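PDB 7CTP: protein Niban 2 from Homo sapiens, which may suppress apoptosis and promote melanoma cell invasion, and in this part of the chain joins a PH domain to a largely helical body. Local coordinates for residues Asn336-Tyr341 against Gln542-Asp547; Asp414-Arg419 against Leu496-Pro501; His452-Lys457 against Gln469-Arg474. One frame throughout, in Å; residues are numbered along the deposited sequence.

Contact 1: Asn336-Tyr341 against Gln542-Asp547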
# COMPACT_ATOMS: atom_id res chain seq x y z
N ASN A 336 18.18 13.61 21.65
CA ASN A 336 19.53 13.34 21.18
C ASN A 336 19.57 12.65 19.82
O ASN A 336 20.52 12.86 19.06
CB ASN A 336 20.28 12.48 22.19
CG ASN A 336 20.51 13.20 23.50
OD1 ASN A 336 20.09 14.34 23.66
ND2 ASN A 336 21.15 12.52 24.46
N HIS A 337 18.55 11.85 19.49
CA HIS A 337 18.66 10.93 18.38
C HIS A 337 17.54 11.02 17.35
O HIS A 337 17.65 10.37 16.31
CB HIS A 337 18.75 9.48 18.90
CG HIS A 337 19.88 9.26 19.86
ND1 HIS A 337 21.20 9.33 19.47
CD2 HIS A 337 19.89 9.01 21.19
CE1 HIS A 337 21.98 9.11 20.52
NE2 HIS A 337 21.21 8.92 21.57
N VAL A 338 16.50 11.81 17.59
CA VAL A 338 15.39 11.94 16.65
C VAL A 338 15.23 13.39 16.23
O VAL A 338 15.27 13.71 15.04
CB VAL A 338 14.07 11.41 17.23
CG1 VAL A 338 12.97 11.48 16.17
CG2 VAL A 338 14.22 10.01 17.76
N GLN A 339 14.99 14.25 17.21
CA GLN A 339 14.76 15.67 16.95
C GLN A 339 15.77 16.29 15.98
O GLN A 339 15.33 17.05 15.10
CB GLN A 339 14.75 16.44 18.28
CG GLN A 339 14.19 17.85 18.19
CD GLN A 339 15.15 18.84 17.57
OE1 GLN A 339 16.34 18.87 17.91
NE2 GLN A 339 14.65 19.65 16.64
N PRO A 340 17.08 16.02 16.06
CA PRO A 340 18.01 16.68 15.13
C PRO A 340 17.77 16.34 13.68
O PRO A 340 18.18 17.11 12.80
CB PRO A 340 19.38 16.17 15.58
CG PRO A 340 19.20 15.80 17.00
CD PRO A 340 17.81 15.26 17.09
N TYR A 341 17.14 15.21 13.39
CA TYR A 341 17.06 14.71 12.03
C TYR A 341 15.68 14.87 11.40
O TYR A 341 15.54 14.65 10.19
CB TYR A 341 17.48 13.23 12.00
CG TYR A 341 18.82 13.02 12.66
CD1 TYR A 341 20.00 13.33 11.99
CD2 TYR A 341 18.91 12.55 13.96
CE1 TYR A 341 21.23 13.15 12.59
CE2 TYR A 341 20.14 12.36 14.58
CZ TYR A 341 21.29 12.67 13.89
OH TYR A 341 22.53 12.49 14.48
N GLN A 542 3.71 10.38 21.96
CA GLN A 542 3.51 11.75 22.42
C GLN A 542 4.83 12.47 22.64
O GLN A 542 4.88 13.70 22.59
CB GLN A 542 2.67 11.77 23.69
CG GLN A 542 1.17 11.57 23.44
CD GLN A 542 0.60 12.57 22.45
OE1 GLN A 542 0.89 13.76 22.52
NE2 GLN A 542 -0.22 12.08 21.53
N THR A 543 5.93 11.73 22.83
CA THR A 543 7.23 12.37 23.04
C THR A 543 7.80 12.96 21.75
O THR A 543 8.62 13.88 21.81
CB THR A 543 8.22 11.38 23.64
OG1 THR A 543 8.58 10.40 22.66
CG2 THR A 543 7.64 10.70 24.85
N VAL A 544 7.41 12.44 20.59
CA VAL A 544 7.86 13.05 19.33
C VAL A 544 6.84 14.01 18.74
O VAL A 544 7.17 14.73 17.79
CB VAL A 544 8.21 12.00 18.26
CG1 VAL A 544 9.45 11.25 18.64
CG2 VAL A 544 7.04 11.05 18.03
N MET A 545 5.62 14.05 19.28
CA MET A 545 4.54 14.77 18.63
C MET A 545 4.84 16.26 18.51
O MET A 545 4.57 16.87 17.47
CB MET A 545 3.23 14.54 19.38
CG MET A 545 2.01 14.56 18.49
SD MET A 545 2.19 13.48 17.06
CE MET A 545 1.08 14.29 15.93
N LYS A 546 5.39 16.86 19.57
CA LYS A 546 5.71 18.29 19.53
C LYS A 546 6.71 18.60 18.42
O LYS A 546 6.47 19.45 17.57
CB LYS A 546 6.23 18.77 20.88
CG LYS A 546 6.68 20.24 20.89
CD LYS A 546 6.98 20.70 22.31
CE LYS A 546 7.84 21.96 22.33
NZ LYS A 546 9.24 21.70 22.77
N ASP A 547 7.84 17.87 18.41
CA ASP A 547 8.86 18.09 17.39
C ASP A 547 8.30 17.88 15.99
O ASP A 547 8.62 18.65 15.07
CB ASP A 547 10.06 17.17 17.64
CG ASP A 547 10.87 17.58 18.85
OD1 ASP A 547 11.14 18.79 19.00
OD2 ASP A 547 11.24 16.69 19.66

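Contact 2: Asp414-Arg419 against Leu496-Pro501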
# COMPACT_ATOMS: atom_id res chain seq x y z
N ASP A 414 16.51 8.80 4.38
CA ASP A 414 17.36 8.14 5.35
C ASP A 414 16.52 7.62 6.51
O ASP A 414 15.47 8.17 6.83
CB ASP A 414 18.42 9.09 5.91
CG ASP A 414 19.65 9.19 5.03
OD1 ASP A 414 19.67 8.62 3.92
OD2 ASP A 414 20.62 9.86 5.47
N GLY A 415 16.98 6.53 7.12
CA GLY A 415 16.45 6.11 8.39
C GLY A 415 17.14 6.86 9.51
O GLY A 415 17.92 7.79 9.29
N LEU A 416 16.84 6.45 10.74
CA LEU A 416 17.43 7.10 11.90
C LEU A 416 18.76 6.48 12.32
O LEU A 416 19.24 6.74 13.43
CB LEU A 416 16.42 7.12 13.04
CG LEU A 416 15.44 8.27 12.89
CD1 LEU A 416 14.36 8.19 13.96
CD2 LEU A 416 16.16 9.62 12.97
N GLN A 417 19.35 5.64 11.47
CA GLN A 417 20.77 5.37 11.53
C GLN A 417 21.55 6.25 10.56
O GLN A 417 22.74 6.01 10.33
CB GLN A 417 21.04 3.88 11.27
CG GLN A 417 20.24 3.25 10.13
CD GLN A 417 18.94 2.59 10.58
OE1 GLN A 417 18.90 1.87 11.58
NE2 GLN A 417 17.87 2.83 9.83
N GLN A 418 20.89 7.28 10.01
CA GLN A 418 21.47 8.23 9.04
C GLN A 418 21.99 7.51 7.80
O GLN A 418 23.07 7.81 7.28
CB GLN A 418 22.57 9.09 9.68
CG GLN A 418 22.02 10.15 10.63
CD GLN A 418 21.55 9.55 11.94
OE1 GLN A 418 22.35 9.02 12.71
NE2 GLN A 418 20.24 9.60 12.19
N ARG A 419 21.19 6.55 7.32
CA ARG A 419 21.51 5.74 6.15
C ARG A 419 20.25 5.60 5.31
O ARG A 419 19.14 5.56 5.86
CB ARG A 419 22.00 4.34 6.57
CG ARG A 419 23.34 4.32 7.28
CD ARG A 419 23.77 2.90 7.60
NE ARG A 419 25.02 2.84 8.35
CZ ARG A 419 25.54 1.72 8.85
NH1 ARG A 419 26.69 1.77 9.51
NH2 ARG A 419 24.92 0.56 8.69
N LEU A 496 6.13 9.93 11.85
CA LEU A 496 5.82 9.03 12.96
C LEU A 496 6.24 7.60 12.64
O LEU A 496 6.78 6.90 13.50
CB LEU A 496 4.33 9.09 13.28
CG LEU A 496 3.84 10.35 13.99
CD1 LEU A 496 2.33 10.38 14.05
CD2 LEU A 496 4.43 10.41 15.39
N GLN A 497 5.99 7.16 11.41
CA GLN A 497 6.31 5.79 11.03
C GLN A 497 7.81 5.55 10.89
O GLN A 497 8.24 4.39 10.93
CB GLN A 497 5.58 5.43 9.73
CG GLN A 497 4.09 5.26 9.95
CD GLN A 497 3.33 4.95 8.68
OE1 GLN A 497 3.90 4.51 7.68
NE2 GLN A 497 2.02 5.11 8.73
N ILE A 498 8.61 6.60 10.74
CA ILE A 498 10.07 6.44 10.77
C ILE A 498 10.60 6.53 12.19
O ILE A 498 11.49 5.77 12.59
CB ILE A 498 10.74 7.47 9.85
CG1 ILE A 498 10.49 7.13 8.37
CG2 ILE A 498 12.24 7.56 10.16
CD1 ILE A 498 10.59 8.31 7.44
N SER A 499 10.07 7.45 12.99
CA SER A 499 10.68 7.76 14.28
C SER A 499 10.25 6.80 15.39
O SER A 499 11.06 6.44 16.25
CB SER A 499 10.36 9.21 14.66
OG SER A 499 8.97 9.39 14.85
N ILE A 500 8.99 6.37 15.41
CA ILE A 500 8.51 5.59 16.55
C ILE A 500 9.14 4.20 16.56
O ILE A 500 9.60 3.75 17.63
CB ILE A 500 6.98 5.55 16.59
CG1 ILE A 500 6.42 6.92 16.98
CG2 ILE A 500 6.50 4.52 17.61
CD1 ILE A 500 4.91 6.99 16.97
N PRO A 501 9.23 3.47 15.44
CA PRO A 501 9.90 2.16 15.51
C PRO A 501 11.34 2.26 15.97
O PRO A 501 11.84 1.37 16.68
CB PRO A 501 9.82 1.64 14.07
CG PRO A 501 8.65 2.34 13.48
CD PRO A 501 8.70 3.72 14.08

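Contact 3: His452-Lys457 against Gln469-Arg474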
# COMPACT_ATOMS: atom_id res chain seq x y z
N HIS A 452 -22.44 20.48 -13.62
CA HIS A 452 -23.83 20.10 -13.89
C HIS A 452 -24.78 21.01 -13.12
O HIS A 452 -25.80 21.46 -13.67
CB HIS A 452 -24.04 18.63 -13.53
CG HIS A 452 -25.41 18.11 -13.86
ND1 HIS A 452 -26.38 17.89 -12.90
CD2 HIS A 452 -25.97 17.75 -15.04
CE1 HIS A 452 -27.47 17.43 -13.47
NE2 HIS A 452 -27.25 17.33 -14.77
N GLN A 453 -24.46 21.31 -11.86
CA GLN A 453 -25.24 22.27 -11.08
C GLN A 453 -25.30 23.62 -11.78
O GLN A 453 -26.38 24.20 -11.95
CB GLN A 453 -24.64 22.44 -9.69
CG GLN A 453 -24.66 21.23 -8.79
CD GLN A 453 -23.99 21.51 -7.46
OE1 GLN A 453 -23.52 22.62 -7.21
NE2 GLN A 453 -23.95 20.50 -6.59
N GLU A 454 -24.13 24.14 -12.16
CA GLU A 454 -24.06 25.46 -12.79
C GLU A 454 -24.86 25.50 -14.08
O GLU A 454 -25.50 26.51 -14.39
CB GLU A 454 -22.60 25.82 -13.05
CG GLU A 454 -22.38 27.24 -13.52
CD GLU A 454 -22.38 28.23 -12.38
OE1 GLU A 454 -22.06 29.41 -12.64
OE2 GLU A 454 -22.68 27.83 -11.23
N LEU A 455 -24.85 24.39 -14.83
CA LEU A 455 -25.52 24.36 -16.12
C LEU A 455 -27.03 24.34 -16.01
O LEU A 455 -27.72 24.57 -17.01
CB LEU A 455 -25.06 23.13 -16.90
CG LEU A 455 -23.63 23.22 -17.39
CD1 LEU A 455 -23.44 22.14 -18.40
CD2 LEU A 455 -23.36 24.58 -17.98
N GLY A 456 -27.58 24.05 -14.83
CA GLY A 456 -29.00 24.21 -14.62
C GLY A 456 -29.45 25.65 -14.74
O GLY A 456 -30.65 25.92 -14.82
N LYS A 457 -28.50 26.59 -14.76
CA LYS A 457 -28.82 27.99 -15.01
C LYS A 457 -29.25 28.22 -16.45
O LYS A 457 -30.15 29.02 -16.72
CB LYS A 457 -27.62 28.87 -14.65
CG LYS A 457 -27.61 29.41 -13.22
CD LYS A 457 -27.17 28.34 -12.22
CE LYS A 457 -27.21 28.88 -10.80
NZ LYS A 457 -26.04 29.76 -10.49
N GLN A 469 -14.93 28.14 -16.74
CA GLN A 469 -13.75 28.70 -16.10
C GLN A 469 -14.03 29.13 -14.66
O GLN A 469 -13.13 29.10 -13.82
CB GLN A 469 -13.19 29.87 -16.91
CG GLN A 469 -12.32 29.43 -18.10
CD GLN A 469 -11.85 30.58 -18.97
OE1 GLN A 469 -11.33 30.37 -20.07
NE2 GLN A 469 -12.01 31.81 -18.49
N ARG A 470 -15.28 29.49 -14.34
CA ARG A 470 -15.60 29.85 -12.96
C ARG A 470 -15.73 28.61 -12.09
O ARG A 470 -15.30 28.62 -10.93
CB ARG A 470 -16.89 30.66 -12.88
CG ARG A 470 -16.67 32.16 -12.76
CD ARG A 470 -17.94 32.93 -13.09
NE ARG A 470 -19.10 32.47 -12.32
CZ ARG A 470 -20.16 31.85 -12.84
NH1 ARG A 470 -21.16 31.48 -12.06
NH2 ARG A 470 -20.20 31.59 -14.14
N VAL A 471 -16.34 27.55 -12.62
CA VAL A 471 -16.38 26.28 -11.90
C VAL A 471 -14.96 25.75 -11.69
O VAL A 471 -14.62 25.23 -10.62
CB VAL A 471 -17.27 25.27 -12.65
CG1 VAL A 471 -17.09 23.87 -12.08
CG2 VAL A 471 -18.72 25.71 -12.60
N LEU A 472 -14.12 25.87 -12.72
CA LEU A 472 -12.73 25.43 -12.61
C LEU A 472 -12.00 26.19 -11.52
O LEU A 472 -11.30 25.60 -10.69
CB LEU A 472 -12.02 25.59 -13.96
CG LEU A 472 -10.51 25.41 -14.00
CD1 LEU A 472 -10.12 23.97 -13.64
CD2 LEU A 472 -9.94 25.78 -15.35
N GLU A 473 -12.18 27.51 -11.47
CA GLU A 473 -11.51 28.31 -10.45
C GLU A 473 -11.99 27.93 -9.05
O GLU A 473 -11.21 27.94 -8.09
CB GLU A 473 -11.72 29.80 -10.72
CG GLU A 473 -10.63 30.72 -10.17
CD GLU A 473 -9.24 30.40 -10.72
OE1 GLU A 473 -9.11 30.12 -11.93
OE2 GLU A 473 -8.28 30.44 -9.92
N ARG A 474 -13.28 27.57 -8.91
CA ARG A 474 -13.79 27.12 -7.62
C ARG A 474 -13.18 25.78 -7.22
O ARG A 474 -12.88 25.56 -6.04
CB ARG A 474 -15.31 26.99 -7.66
CG ARG A 474 -16.06 28.28 -7.41
CD ARG A 474 -17.56 28.08 -7.59
NE ARG A 474 -18.15 27.26 -6.54
CZ ARG A 474 -19.22 26.49 -6.71
NH1 ARG A 474 -19.82 26.44 -7.89
NH2 ARG A 474 -19.70 25.77 -5.70

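Contact 1: Asn336-Tyr341 against Gln542-Asp547
Two torsions settle how Q339 meets D547: CG of Q339 lies anti to its own backbone N (chi1 -166°), and a bend at chi2 (-76°) then carries the amide off to one side. What reaches D547 is therefore the aliphatic part of the glutamine. Its CG sits over the face of the carboxylate, 3.3 Å from D547 OD1, while Q339 CB lies 3.8 Å from D547 OD2. Amide and carboxylate planes are turned about 50° apart, and Q339 NE2 remains 4.3 Å from D547 OD1, too far to be its donor. The contact lies where helix 260-337 ends: the chain leaves helical geometry at V338 and makes a short turn, closed by Y341 N bonding V338 O (2.9 Å), that packs beside helix 532-555. Were D547 cut back to an alanine, the Q339 methylenes would probably lose the flat group they rest on, and a gap would be likely to open beside V334, which D547 also touches. One turn earlier on the same helix, V544 CG1 meets V338 CG1 at 4.3 Å, a light apolar touch. Helix 464-511 backs both valines, with S499 against V338 and L503 against V544.

Contact 2: Asp414-Arg419 against Leu496-Pro501
L416 follows G415 in a type I turn that ends at Q418, and of the CA atoms of this tight loop its own comes nearest to the facing helix, 7.2 Å from the CA of S499. The turn is closed by Q418 N bonding G415 O at 3.1 Å. A second bond, from G415 N to R419 O at 2.7 Å, together with the left-handed backbone of Q418, makes the pattern that of a type I turn with a G1 bulge, although no regular strands run on from it. Opposite stands helix 464-511, regular where I500 N bonds L496 O (3.0 Å) but kinked at P501, whose nitrogen has no hydrogen to give to the turn before. With the loop folded in this way, L416 aims its side chain at the helix. Its CG sits beside the backbone N (chi1 -82°), and from there the CD1 branch runs in to the backbone itself, lying 3.7 Å from S499 CA and 4.0 Å from I498 O. The branch point rests alongside I498, L416 CG being 4.3 Å from I498 CG2. S499 meets L416 through CA and CB, while its OG is hydrogen-bonded to L495 O of the same helix. I345 of helix 342-378 touches both L416 and I498, and Y341 also packs on L416. The result is a bulged turn between helices 402-405 and 422-455 that plants one buried leucine on a helix of the bundle, joining loop and helix through apolar contact.

Contact 3: His452-Lys457 against Gln469-Arg474
E454 and R470 form the polar link here: E454 OE1 comes in at the edge of the R470 guanidinium, near its plane, while the two flat groups are turned about 50° apart. R470 NH1 donates to E454 OE1 as part of a salt bridge; the modelled 2.3 Å between these two atoms is too short to be taken literally, and the bent N-H...O angle of 123° should be read with the same caution. R470 NH2 lies 3.2 Å from the same oxygen. The other oxygen, E454 OE2, has K457 NZ at 3.9 Å, a long salt bridge within its own segment, while R474 NH1 stands 4.6 Å off and may add to the positive field without touching. Such a setting would be expected to favour the charged carboxylate. The negative charge of E454 probably also offsets some of the repulsion between R470 NH2 and K466 NZ, which lie close together. In the backbone, K457 N bonds E454 O (3.0 Å) and R474 N bonds R470 O (3.0 Å). Because CG of E454 is anti to its backbone N (chi1 -172°) and the chain then bends at chi2, the acid reaches R470 while its stem slides past V471, E454 CB meeting V471 CG2 at 3.9 Å. These are the neighbouring ends of an antiparallel helical hairpin, helices 422-455 and 464-511. Deeper in it, V471 packs on F447 and L450 of the first helix, and L472 turns to F364, F365 and V368 of helix 342-378.

In the fold
Helix 464-511 ties the three together: it supplies one side of contacts 2 and 3 and lies against contact 1. Contacts 1 and 2 are neighbours, centres about 11 Å apart, and touch directly through V544 with L496 and Y341 with Q418. Contact 3 lies about 46 Å, centre to centre, from either, near the other end of the long helix. Chemistry follows place. Contact 2 is wholly buried and apolar; contact 1, partly buried, sets a buried valine pair beside a carboxylate at its more exposed edge; contact 3, farthest from the chain's centre, adds a charged network to a single buried valine.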